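PDB 2CB4: mosquitocidal toxin from Bacillus sphaericus, which is toxic to mosquito larvae and, through the catalytic domain contained in this chain, probably transfers ADP-ribose from NAD+ onto target proteins. Local coordinates for residues A[69-73]-A[156-160]; A[86-91]-A[232-236]; A[111-115]-A[179-183]; A[174-178]-A[259-263]. The protein carries 1 engineered substitution. All blocks are in the same frame, centred on the assembly; numbering follows the deposited sequence.

Contact 1. Residues A[69-73]-A[156-160]; sequences QIQID and IFAPG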
loop_
_atom_site.group_PDB
_atom_site.type_symbol
_atom_site.label_atom_id
_atom_site.label_comp_id
_atom_site.label_asym_id
_atom_site.label_seq_id
_atom_site.Cartn_x
_atom_site.Cartn_y
_atom_site.Cartn_z
ATOM N N GLN A 69 -3.534 -44.583 -23.466
ATOM C CA GLN A 69 -4.537 -43.551 -23.683
ATOM C C GLN A 69 -5.832 -43.615 -22.884
ATOM O O GLN A 69 -6.336 -44.698 -22.491
ATOM C CB GLN A 69 -4.863 -43.578 -25.156
ATOM C CG GLN A 69 -3.610 -43.386 -25.981
ATOM C CD GLN A 69 -3.901 -43.004 -27.398
ATOM O OE1 GLN A 69 -5.045 -42.988 -27.818
ATOM N NE2 GLN A 69 -2.826 -42.732 -28.146
ATOM N N ILE A 70 -6.401 -42.426 -22.660
ATOM C CA ILE A 70 -7.624 -42.294 -21.917
ATOM C C ILE A 70 -8.677 -43.212 -22.518
ATOM O O ILE A 70 -8.911 -43.229 -23.728
ATOM C CB ILE A 70 -8.120 -40.771 -21.891
ATOM C CG1 ILE A 70 -7.034 -39.838 -21.356
ATOM C CG2 ILE A 70 -9.344 -40.595 -21.086
ATOM C CD1 ILE A 70 -6.423 -40.323 -20.114
ATOM N N GLN A 71 -9.352 -43.944 -21.653
ATOM C CA GLN A 71 -10.439 -44.834 -22.030
ATOM C C GLN A 71 -11.688 -43.978 -22.265
ATOM O O GLN A 71 -12.226 -43.338 -21.342
ATOM C CB GLN A 71 -10.691 -45.833 -20.886
ATOM C CG GLN A 71 -11.714 -46.906 -21.203
ATOM C CD GLN A 71 -11.278 -47.757 -22.355
ATOM O OE1 GLN A 71 -10.085 -48.025 -22.520
ATOM N NE2 GLN A 71 -12.223 -48.138 -23.209
ATOM N N ILE A 72 -12.148 -43.961 -23.501
ATOM C CA ILE A 72 -13.301 -43.170 -23.866
ATOM C C ILE A 72 -14.484 -44.065 -24.202
ATOM O O ILE A 72 -14.633 -44.495 -25.338
ATOM C CB ILE A 72 -12.934 -42.218 -25.076
ATOM C CG1 ILE A 72 -11.789 -41.274 -24.666
ATOM C CG2 ILE A 72 -14.160 -41.425 -25.565
ATOM C CD1 ILE A 72 -11.164 -40.583 -25.791
ATOM N N ASP A 73 -15.315 -44.360 -23.199
ATOM C CA ASP A 73 -16.509 -45.187 -23.367
ATOM C C ASP A 73 -17.578 -44.700 -22.385
ATOM O O ASP A 73 -17.265 -43.978 -21.450
ATOM C CB ASP A 73 -16.217 -46.704 -23.189
ATOM C CG ASP A 73 -15.532 -47.046 -21.871
ATOM O OD1 ASP A 73 -15.613 -46.284 -20.888
ATOM O OD2 ASP A 73 -14.913 -48.129 -21.802
ATOM N N ILE A 156 -16.506 -34.965 -19.782
ATOM C CA ILE A 156 -15.115 -35.247 -19.443
ATOM C C ILE A 156 -14.723 -36.740 -19.556
ATOM O O ILE A 156 -15.524 -37.635 -19.245
ATOM C CB ILE A 156 -14.917 -34.808 -17.939
ATOM C CG1 ILE A 156 -15.274 -33.322 -17.766
ATOM C CG2 ILE A 156 -13.524 -35.165 -17.400
ATOM C CD1 ILE A 156 -15.815 -32.967 -16.417
ATOM N N PHE A 157 -13.473 -36.975 -19.955
ATOM C CA PHE A 157 -12.846 -38.317 -20.027
ATOM C C PHE A 157 -11.452 -38.027 -19.518
ATOM O O PHE A 157 -10.662 -37.405 -20.191
ATOM C CB PHE A 157 -12.784 -38.868 -21.451
ATOM C CG PHE A 157 -14.146 -39.203 -22.029
ATOM C CD1 PHE A 157 -14.767 -40.416 -21.718
ATOM C CD2 PHE A 157 -14.814 -38.295 -22.858
ATOM C CE1 PHE A 157 -16.006 -40.729 -22.261
ATOM C CE2 PHE A 157 -16.047 -38.605 -23.394
ATOM C CZ PHE A 157 -16.645 -39.836 -23.096
ATOM N N ALA A 158 -11.186 -38.429 -18.287
ATOM C CA ALA A 158 -9.926 -38.128 -17.642
ATOM C C ALA A 158 -9.365 -39.374 -16.959
ATOM O O ALA A 158 -10.108 -40.287 -16.577
ATOM C CB ALA A 158 -10.188 -37.008 -16.545
ATOM N N PRO A 159 -8.067 -39.367 -16.729
ATOM C CA PRO A 159 -7.448 -40.470 -16.024
ATOM C C PRO A 159 -7.703 -40.256 -14.534
ATOM O O PRO A 159 -7.691 -39.117 -14.040
ATOM C CB PRO A 159 -5.932 -40.245 -16.293
ATOM C CG PRO A 159 -5.802 -38.745 -16.557
ATOM C CD PRO A 159 -7.056 -38.444 -17.326
ATOM N N GLY A 160 -7.881 -41.357 -13.805
ATOM C CA GLY A 160 -8.040 -41.281 -12.367
ATOM C C GLY A 160 -9.389 -40.903 -11.815
ATOM O O GLY A 160 -10.450 -41.167 -12.403
#
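F157 and I72 meet with ring face against methyl, and I70 packs beside them against P159. This joins two loops of the ADP-ribosyltransferase fold. Segment 156-160 follows strand 150-156 of the large mixed sheet, whereas segment 69-73 belongs to the connection between helix 36-44 and strand 78-82. No hydrogen bond crosses the 262 Å² interface, so apolar packing carries it. The evidence for a CH-pi contact is direct: CG2 of I72 stands 3.8 Å from the centroid of the F157 ring and only 8° off its normal. CG2 reaches that face because it lies anti to the backbone N of I72, the longer CG1 branch running beside that N. The rim of the same ring is met near its plane by backbone, with F157 CE1 3.6 Å from D73 O. I70 uses two methyls. Its CG2 touches F157 CB at 3.9 Å, while CD1, folded back by a chi2 of -48°, packs at 3.4 Å on CD of P159. R193 of strand 192-199 touches both I72 and F157, and R59 holds the carbonyls of A158 and G160. Beside the apolar patch, D73 OD1 bonds H76, and Q71 NE2 donates to D73 OD2 over 3.0 Å, arriving from above the carboxylate plane, 61° out of it.

Contact 2. Residues A[86-91]-A[232-236]; sequences PNDIFL and WHENH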
loop_
_atom_site.group_PDB
_atom_site.type_symbol
_atom_site.label_atom_id
_atom_site.label_comp_id
_atom_site.label_asym_id
_atom_site.label_seq_id
_atom_site.Cartn_x
_atom_site.Cartn_y
_atom_site.Cartn_z
ATOM N N PRO A 86 -17.264 -21.744 -21.774
ATOM C CA PRO A 86 -16.114 -22.351 -22.459
ATOM C C PRO A 86 -14.836 -21.496 -22.546
ATOM O O PRO A 86 -13.728 -22.046 -22.495
ATOM C CB PRO A 86 -16.655 -22.714 -23.861
ATOM C CG PRO A 86 -18.071 -22.417 -23.872
ATOM C CD PRO A 86 -18.495 -21.763 -22.597
ATOM N N ASN A 87 -14.976 -20.176 -22.702
ATOM C CA ASN A 87 -13.795 -19.287 -22.790
ATOM C C ASN A 87 -12.961 -19.324 -21.520
ATOM O O ASN A 87 -11.778 -19.008 -21.539
ATOM C CB ASN A 87 -14.149 -17.849 -23.186
ATOM C CG ASN A 87 -14.449 -17.726 -24.648
ATOM O OD1 ASN A 87 -14.362 -18.704 -25.401
ATOM N ND2 ASN A 87 -14.784 -16.526 -25.076
ATOM N N ASP A 88 -13.592 -19.736 -20.431
ATOM C CA ASP A 88 -12.913 -19.925 -19.159
ATOM C C ASP A 88 -12.459 -21.444 -19.059
ATOM O O ASP A 88 -11.284 -21.749 -19.074
ATOM C CB ASP A 88 -13.868 -19.563 -18.005
ATOM C CG ASP A 88 -13.211 -19.705 -16.633
ATOM O OD1 ASP A 88 -12.044 -20.153 -16.564
ATOM O OD2 ASP A 88 -13.831 -19.348 -15.625
ATOM N N ILE A 89 -13.428 -22.359 -18.997
ATOM C CA ILE A 89 -13.194 -23.794 -18.847
ATOM C C ILE A 89 -12.316 -24.513 -19.879
ATOM O O ILE A 89 -11.426 -25.295 -19.490
ATOM C CB ILE A 89 -14.527 -24.573 -18.575
ATOM C CG1 ILE A 89 -15.315 -23.922 -17.403
ATOM C CG2 ILE A 89 -14.244 -26.089 -18.350
ATOM C CD1 ILE A 89 -14.488 -23.752 -16.107
ATOM N N PHE A 90 -12.542 -24.260 -21.171
ATOM C CA PHE A 90 -11.734 -24.913 -22.219
ATOM C C PHE A 90 -10.322 -24.336 -22.244
ATOM O O PHE A 90 -9.421 -24.891 -22.872
ATOM C CB PHE A 90 -12.354 -24.780 -23.617
ATOM C CG PHE A 90 -13.543 -25.673 -23.858
ATOM C CD1 PHE A 90 -13.946 -26.591 -22.922
ATOM C CD2 PHE A 90 -14.281 -25.567 -25.036
ATOM C CE1 PHE A 90 -15.059 -27.391 -23.146
ATOM C CE2 PHE A 90 -15.396 -26.373 -25.246
ATOM C CZ PHE A 90 -15.772 -27.286 -24.308
ATOM N N LEU A 91 -10.132 -23.206 -21.575
ATOM C CA LEU A 91 -8.819 -22.590 -21.527
ATOM C C LEU A 91 -8.056 -23.012 -20.264
ATOM O O LEU A 91 -6.884 -23.330 -20.321
ATOM C CB LEU A 91 -8.958 -21.070 -21.545
ATOM C CG LEU A 91 -7.636 -20.291 -21.373
ATOM C CD1 LEU A 91 -6.696 -20.486 -22.565
ATOM C CD2 LEU A 91 -7.859 -18.796 -21.131
ATOM N N TRP A 232 -14.620 -24.679 -30.466
ATOM C CA TRP A 232 -14.075 -23.612 -29.682
ATOM C C TRP A 232 -12.649 -23.202 -30.006
ATOM O O TRP A 232 -11.839 -24.009 -30.462
ATOM C CB TRP A 232 -14.153 -24.059 -28.217
ATOM C CG TRP A 232 -13.632 -23.042 -27.231
ATOM C CD1 TRP A 232 -14.332 -21.984 -26.685
ATOM C CD2 TRP A 232 -12.292 -22.968 -26.677
ATOM N NE1 TRP A 232 -13.509 -21.270 -25.840
ATOM C CE2 TRP A 232 -12.257 -21.845 -25.820
ATOM C CE3 TRP A 232 -11.116 -23.723 -26.856
ATOM C CZ2 TRP A 232 -11.109 -21.482 -25.104
ATOM C CZ3 TRP A 232 -9.963 -23.336 -26.167
ATOM C CH2 TRP A 232 -9.979 -22.227 -25.294
ATOM N N HIS A 233 -12.336 -21.940 -29.705
ATOM C CA HIS A 233 -10.967 -21.402 -29.763
ATOM C C HIS A 233 -10.939 -20.307 -28.685
ATOM O O HIS A 233 -12.001 -19.809 -28.305
ATOM C CB HIS A 233 -10.521 -20.891 -31.164
ATOM C CG HIS A 233 -11.362 -19.774 -31.706
ATOM N ND1 HIS A 233 -11.272 -18.473 -31.234
ATOM C CD2 HIS A 233 -12.296 -19.759 -32.691
ATOM C CE1 HIS A 233 -12.129 -17.713 -31.892
ATOM N NE2 HIS A 233 -12.761 -18.468 -32.783
ATOM N N GLU A 234 -9.758 -19.962 -28.175
ATOM C CA GLU A 234 -9.635 -18.925 -27.129
ATOM C C GLU A 234 -10.427 -17.686 -27.538
ATOM O O GLU A 234 -10.392 -17.270 -28.706
ATOM C CB GLU A 234 -8.186 -18.446 -27.028
ATOM C CG GLU A 234 -7.306 -19.097 -26.003
ATOM C CD GLU A 234 -6.040 -18.265 -25.717
ATOM O OE1 GLU A 234 -5.006 -18.424 -26.440
ATOM O OE2 GLU A 234 -6.100 -17.425 -24.786
ATOM N N ASN A 235 -11.108 -17.078 -26.557
ATOM C CA ASN A 235 -11.857 -15.854 -26.793
ATOM C C ASN A 235 -12.875 -15.939 -27.901
ATOM O O ASN A 235 -13.114 -14.959 -28.590
ATOM C CB ASN A 235 -10.913 -14.688 -27.111
ATOM C CG ASN A 235 -9.878 -14.456 -26.030
ATOM O OD1 ASN A 235 -8.679 -14.285 -26.326
ATOM N ND2 ASN A 235 -10.321 -14.468 -24.766
ATOM N N HIS A 236 -13.487 -17.101 -28.063
ATOM C CA HIS A 236 -14.510 -17.249 -29.064
ATOM C C HIS A 236 -15.583 -16.198 -28.778
ATOM O O HIS A 236 -15.944 -15.965 -27.606
ATOM C CB HIS A 236 -15.115 -18.624 -28.968
ATOM C CG HIS A 236 -15.862 -18.996 -30.186
ATOM N ND1 HIS A 236 -17.080 -18.431 -30.505
ATOM C CD2 HIS A 236 -15.524 -19.793 -31.223
ATOM C CE1 HIS A 236 -17.482 -18.901 -31.669
ATOM N NE2 HIS A 236 -16.557 -19.731 -32.124
HETATM O O HOH W 1 -10.452 -17.840 -23.901
#
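The indole of W232 is the large bump of this contact, and the hollow that takes it is formed by P86, N87, F90 and L91 along one side of helix 86-92. F90 covers one face of the indole: its CB sits 3.5 Å from the centroid of the six-membered ring, almost on the normal, while the edge of its phenyl ring points at the five-membered ring in a T-shaped pair with planes 85° apart. On the opposite face W232 is covered by its own chain, at the backbone N of E234. P86 closes the pyrrole side, its CB 3.7 Å from W232 CD1, and L91 lies by the far end of the ring while its CD1 reaches E234 CG at 3.8 Å. F257 of a second subunit packs on L91, W232 and E234, so the packing continues across a subunit boundary.

The polar part is a double grip on the amide of N87. W232 NE1 donates to N87 OD1 at 2.7 Å, and N87 ND2 donates to H236 O at 2.8 Å, nearly straight at 160° and on a carbonyl lone pair. A weak bond from H236 N also reaches OD1. H236 closes the type II turn that begins at H233, and water 1 links N87 O to the turn at N235 N. Because OD1 is met by donors and ND2 by acceptors, N240 OD1 among them, the bonding pattern fixes which way round the N87 amide sits and ties the helix to the turn.

Contact 3. Residues A[111-115]-A[179-183]; sequences LLNYL and DQITF. Engineered in segment 179-183: Q180 (natural residue Glu).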
loop_
_atom_site.group_PDB
_atom_site.type_symbol
_atom_site.label_atom_id
_atom_site.label_comp_id
_atom_site.label_asym_id
_atom_site.label_seq_id
_atom_site.Cartn_x
_atom_site.Cartn_y
_atom_site.Cartn_z
ATOM N N LEU A 111 -11.531 -34.627 2.686
ATOM C CA LEU A 111 -12.498 -35.221 1.780
ATOM C C LEU A 111 -13.928 -35.375 2.257
ATOM O O LEU A 111 -14.863 -35.057 1.525
ATOM C CB LEU A 111 -11.962 -36.530 1.190
ATOM C CG LEU A 111 -12.844 -37.192 0.118
ATOM C CD1 LEU A 111 -13.067 -36.242 -1.055
ATOM C CD2 LEU A 111 -12.205 -38.485 -0.348
ATOM N N LEU A 112 -14.117 -35.900 3.463
ATOM C CA LEU A 112 -15.478 -36.100 3.991
ATOM C C LEU A 112 -16.198 -34.786 4.261
ATOM O O LEU A 112 -17.389 -34.683 4.012
ATOM C CB LEU A 112 -15.471 -36.984 5.248
ATOM C CG LEU A 112 -15.456 -38.493 4.951
ATOM C CD1 LEU A 112 -15.205 -39.275 6.237
ATOM C CD2 LEU A 112 -16.735 -38.968 4.248
ATOM N N ASN A 113 -15.467 -33.770 4.705
ATOM C CA ASN A 113 -16.069 -32.494 4.959
ATOM C C ASN A 113 -16.431 -31.828 3.657
ATOM O O ASN A 113 -17.491 -31.170 3.535
ATOM C CB ASN A 113 -15.134 -31.588 5.747
ATOM C CG ASN A 113 -15.246 -31.793 7.221
ATOM O OD1 ASN A 113 -16.030 -32.649 7.726
ATOM N ND2 ASN A 113 -14.471 -31.050 7.945
ATOM N N TYR A 114 -15.545 -32.025 2.680
ATOM C CA TYR A 114 -15.758 -31.444 1.366
ATOM C C TYR A 114 -17.090 -31.944 0.772
ATOM O O TYR A 114 -17.951 -31.182 0.382
ATOM C CB TYR A 114 -14.527 -31.648 0.466
ATOM C CG TYR A 114 -14.884 -31.540 -0.934
ATOM C CD1 TYR A 114 -15.082 -30.281 -1.500
ATOM C CD2 TYR A 114 -15.168 -32.689 -1.708
ATOM C CE1 TYR A 114 -15.546 -30.160 -2.801
ATOM C CE2 TYR A 114 -15.615 -32.574 -2.990
ATOM C CZ TYR A 114 -15.818 -31.284 -3.523
ATOM O OH TYR A 114 -16.191 -31.149 -4.827
ATOM N N LEU A 115 -17.284 -33.240 0.788
ATOM C CA LEU A 115 -18.518 -33.872 0.283
ATOM C C LEU A 115 -19.770 -33.564 1.097
ATOM O O LEU A 115 -20.885 -33.463 0.592
ATOM C CB LEU A 115 -18.327 -35.398 0.293
ATOM C CG LEU A 115 -17.178 -35.996 -0.523
ATOM C CD1 LEU A 115 -17.034 -37.452 -0.055
ATOM C CD2 LEU A 115 -17.518 -35.870 -2.083
ATOM N N ASP A 179 -23.608 -39.945 -7.246
ATOM C CA ASP A 179 -22.691 -40.831 -7.964
ATOM C C ASP A 179 -21.467 -40.077 -8.439
ATOM O O ASP A 179 -21.254 -39.991 -9.647
ATOM C CB ASP A 179 -23.358 -41.428 -9.195
ATOM C CG ASP A 179 -24.630 -42.171 -8.875
ATOM O OD1 ASP A 179 -24.660 -42.910 -7.851
ATOM O OD2 ASP A 179 -25.600 -42.028 -9.660
ATOM N N GLN A 180 -20.673 -39.552 -7.508
ATOM C CA GLN A 180 -19.522 -38.726 -7.853
ATOM C C GLN A 180 -18.237 -39.388 -8.045
ATOM O O GLN A 180 -17.891 -40.320 -7.293
ATOM C CB GLN A 180 -19.200 -37.851 -6.673
ATOM C CG GLN A 180 -19.776 -36.526 -6.615
ATOM C CD GLN A 180 -19.071 -35.692 -5.534
ATOM O OE1 GLN A 180 -17.823 -35.481 -5.543
ATOM N NE2 GLN A 180 -19.836 -35.230 -4.566
ATOM N N ILE A 181 -17.427 -38.781 -8.911
ATOM C CA ILE A 181 -16.061 -39.184 -9.100
ATOM C C ILE A 181 -15.318 -37.875 -8.798
ATOM O O ILE A 181 -15.582 -36.876 -9.440
ATOM C CB ILE A 181 -15.809 -39.679 -10.521
ATOM C CG1 ILE A 181 -16.892 -40.667 -10.955
ATOM C CG2 ILE A 181 -14.332 -40.064 -10.655
ATOM C CD1 ILE A 181 -17.004 -42.043 -9.980
ATOM N N THR A 182 -14.491 -37.862 -7.753
ATOM C CA THR A 182 -13.781 -36.662 -7.302
ATOM C C THR A 182 -12.338 -36.621 -7.787
ATOM O O THR A 182 -11.673 -37.682 -7.830
ATOM C CB THR A 182 -13.784 -36.598 -5.754
ATOM O OG1 THR A 182 -15.133 -36.582 -5.283
ATOM C CG2 THR A 182 -13.047 -35.384 -5.231
ATOM N N PHE A 183 -11.867 -35.401 -8.147
ATOM C CA PHE A 183 -10.518 -35.198 -8.652
ATOM C C PHE A 183 -9.712 -34.268 -7.788
ATOM O O PHE A 183 -9.896 -33.062 -7.827
ATOM C CB PHE A 183 -10.545 -34.698 -10.098
ATOM C CG PHE A 183 -11.084 -35.710 -11.072
ATOM C CD1 PHE A 183 -10.220 -36.467 -11.877
ATOM C CD2 PHE A 183 -12.447 -35.933 -11.165
ATOM C CE1 PHE A 183 -10.720 -37.418 -12.752
ATOM C CE2 PHE A 183 -12.962 -36.883 -12.052
ATOM C CZ PHE A 183 -12.097 -37.641 -12.837
#
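L115 and Q180 lie alongside each other, their ends pointing opposite ways, and the L115 methyl CD2 comes to rest equally far, 3.5 Å, from both Q180 OE1 and Q180 NE2. The same methyl lies 4.1 Å from T182 OG1, so a single leucine branch borders two polar groups. T182 turns its other branch to the helix: CG2, anti to the backbone N of its own residue, lies 4.3 Å from L111 CD1 and also approaches Y114 CE2, meeting the Y114 ring obliquely. The Q180 oxygen stands instead at the edge of that ring, near its plane. Helix 111-117 thus packs on strand 180-184, segment axes 11.7 Å apart at 125°. Q180 is engineered from Glu; the natural E178-D179-E180 sequence matches the E-X-E signature of arginine-specific ADP-ribosyltransferases, which suggests that this packing backs the active site. S125, on the adjoining strand 123-131, hydrogen-bonds both Q180 OE1 and Y114 OH, linking helix and strand through its hydroxyl. I164 of helix 164-167 touches L115, Q180 and T182. Within the strand T182 OG1 donates a weak bond to Q180 OE1 at 2.9 Å.

Contact 4. Residues A[174-178]-A[259-263]; sequences PFPNE and MFAPN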
loop_
_atom_site.group_PDB
_atom_site.type_symbol
_atom_site.label_atom_id
_atom_site.label_comp_id
_atom_site.label_asym_id
_atom_site.label_seq_id
_atom_site.Cartn_x
_atom_site.Cartn_y
_atom_site.Cartn_z
ATOM N N PRO A 174 -21.712 -39.591 2.932
ATOM C CA PRO A 174 -22.686 -38.475 3.063
ATOM C C PRO A 174 -23.874 -38.378 2.082
ATOM O O PRO A 174 -25.020 -38.194 2.506
ATOM C CB PRO A 174 -21.804 -37.213 2.974
ATOM C CG PRO A 174 -20.404 -37.666 3.437
ATOM C CD PRO A 174 -20.297 -39.160 3.128
ATOM N N PHE A 175 -23.608 -38.431 0.760
ATOM C CA PHE A 175 -24.647 -38.279 -0.302
ATOM C C PHE A 175 -24.335 -39.207 -1.471
ATOM O O PHE A 175 -23.524 -38.869 -2.384
ATOM C CB PHE A 175 -24.682 -36.817 -0.800
ATOM C CG PHE A 175 -24.908 -35.800 0.291
ATOM C CD1 PHE A 175 -26.153 -35.694 0.946
ATOM C CD2 PHE A 175 -23.856 -34.955 0.699
ATOM C CE1 PHE A 175 -26.344 -34.715 1.977
ATOM C CE2 PHE A 175 -24.025 -33.996 1.723
ATOM C CZ PHE A 175 -25.263 -33.879 2.363
ATOM N N PRO A 176 -24.965 -40.378 -1.441
ATOM C CA PRO A 176 -24.722 -41.390 -2.470
ATOM C C PRO A 176 -25.379 -41.151 -3.819
ATOM O O PRO A 176 -24.839 -41.548 -4.863
ATOM C CB PRO A 176 -25.256 -42.697 -1.841
ATOM C CG PRO A 176 -25.693 -42.363 -0.466
ATOM C CD PRO A 176 -25.346 -40.960 -0.139
ATOM N N ASN A 177 -26.544 -40.535 -3.800
ATOM C CA ASN A 177 -27.316 -40.266 -4.993
ATOM C C ASN A 177 -26.659 -39.458 -6.081
ATOM O O ASN A 177 -27.191 -39.379 -7.205
ATOM C CB ASN A 177 -28.573 -39.494 -4.621
ATOM C CG ASN A 177 -29.387 -40.181 -3.515
ATOM O OD1 ASN A 177 -29.160 -41.353 -3.225
ATOM N ND2 ASN A 177 -30.344 -39.458 -2.943
ATOM N N GLU A 178 -25.558 -38.776 -5.757
ATOM C CA GLU A 178 -24.886 -37.937 -6.733
ATOM C C GLU A 178 -23.915 -38.705 -7.654
ATOM O O GLU A 178 -23.449 -38.174 -8.703
ATOM C CB GLU A 178 -24.186 -36.761 -6.045
ATOM C CG GLU A 178 -23.527 -35.786 -6.999
ATOM C CD GLU A 178 -22.877 -34.653 -6.277
ATOM O OE1 GLU A 178 -22.626 -34.752 -5.050
ATOM O OE2 GLU A 178 -22.598 -33.651 -6.939
HETATM N N MSE A 259 -22.812 -28.346 -7.850
HETATM C CA MSE A 259 -22.275 -29.699 -7.830
HETATM C C MSE A 259 -22.264 -30.288 -6.397
HETATM O O MSE A 259 -21.671 -31.324 -6.169
HETATM C CB MSE A 259 -20.879 -29.827 -8.485
HETATM C CG MSE A 259 -20.901 -29.894 -10.013
HETATM SE SE MSE A 259 -21.887 -31.282 -10.841
HETATM C CE MSE A 259 -20.571 -32.520 -10.409
ATOM N N PHE A 260 -22.899 -29.604 -5.447
ATOM C CA PHE A 260 -22.977 -30.046 -4.055
ATOM C C PHE A 260 -24.226 -30.928 -4.016
ATOM O O PHE A 260 -25.282 -30.542 -4.523
ATOM C CB PHE A 260 -23.142 -28.831 -3.127
ATOM C CG PHE A 260 -23.216 -29.193 -1.663
ATOM C CD1 PHE A 260 -22.418 -30.229 -1.152
ATOM C CD2 PHE A 260 -24.080 -28.517 -0.808
ATOM C CE1 PHE A 260 -22.488 -30.584 0.193
ATOM C CE2 PHE A 260 -24.164 -28.851 0.547
ATOM C CZ PHE A 260 -23.370 -29.889 1.053
ATOM N N ALA A 261 -24.106 -32.127 -3.444
ATOM C CA ALA A 261 -25.219 -33.080 -3.433
ATOM C C ALA A 261 -26.627 -32.609 -3.091
ATOM O O ALA A 261 -27.559 -32.872 -3.854
ATOM C CB ALA A 261 -24.849 -34.387 -2.736
ATOM N N PRO A 262 -26.800 -31.916 -1.966
ATOM C CA PRO A 262 -28.132 -31.411 -1.590
ATOM C C PRO A 262 -28.673 -30.352 -2.595
ATOM O O PRO A 262 -29.874 -30.029 -2.577
ATOM C CB PRO A 262 -27.898 -30.758 -0.212
ATOM C CG PRO A 262 -26.612 -31.247 0.276
ATOM C CD PRO A 262 -25.793 -31.674 -0.910
ATOM N N ASN A 263 -27.788 -29.819 -3.454
ATOM C CA ASN A 263 -28.157 -28.802 -4.445
ATOM C C ASN A 263 -28.658 -29.341 -5.767
ATOM O O ASN A 263 -28.822 -28.587 -6.745
ATOM C CB ASN A 263 -27.022 -27.789 -4.662
ATOM C CG ASN A 263 -26.732 -26.992 -3.416
ATOM O OD1 ASN A 263 -27.424 -27.120 -2.409
ATOM N ND2 ASN A 263 -25.712 -26.178 -3.467
HETATM O O HOH W 2 -21.707 -33.359 -2.256
#
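The backbones approach most closely at E178 and A261, whose CA atoms are 5.9 Å apart, where E178, just before strand 180-184, comes opposite the short 3-10 segment 261-262. Two side chains of segment 174-178 make the contact, one apolar and one acidic. The F175 ring turns a face to P262, the two side chains running nearly perpendicular: P262 CD stands 3.9 Å from the F175 centroid, 12° off the normal, and P262 CG touches F175 CZ at 3.6 Å. P262 CD also lies over the face of F260, so the proline sits in the corner between two nearly perpendicular phenyl rings. Those rings meet obliquely, with planes 85° apart and F175 CE2 4.0 Å from F260 CE1.

E178 reaches across in an extended conformation, with CG anti to its backbone N (chi1 -177°). This carries OE2 to 2.6 Å from M259 O and points OE1 toward A261. There water 2 accepts from A261 N at 2.9 Å and lies 3.3 Å from E178 OE1, which also receives NE2 of the engineered Q180. E178 is probably the first glutamate of the family's E-X-E signature, so this contact probably helps to position its carboxylate at the likely active site.

I213 of a third subunit covers F175 and P262. Within the chain, P174 rests on L112 and R116 of helix 111-117, E178 O is bonded by T127 of strand 123-131, and selenomethionine M259 packs on R80 and W81 of strand 78-82.

How the contacts relate
Contacts 3 and 4 form one continuous region, their centres 9 Å apart: the carbonyl O of L115 lies 3.3 Å from F260 CE1 and equally close to F175 CD2. They share the probable E-X-E signature, with E178 in contact 4 and the engineered Q180 in contact 3, so both probably border the catalytic site. Contact 1 reaches the other end of strand 180-184, where P159 O meets F183 CE1 at 3.7 Å, although its centre is about 19 Å from that of contact 3. Contact 2 is remote, with centres about 27 Å from contact 3 and 28 Å from contact 4, on the opposite side of the chain's centre.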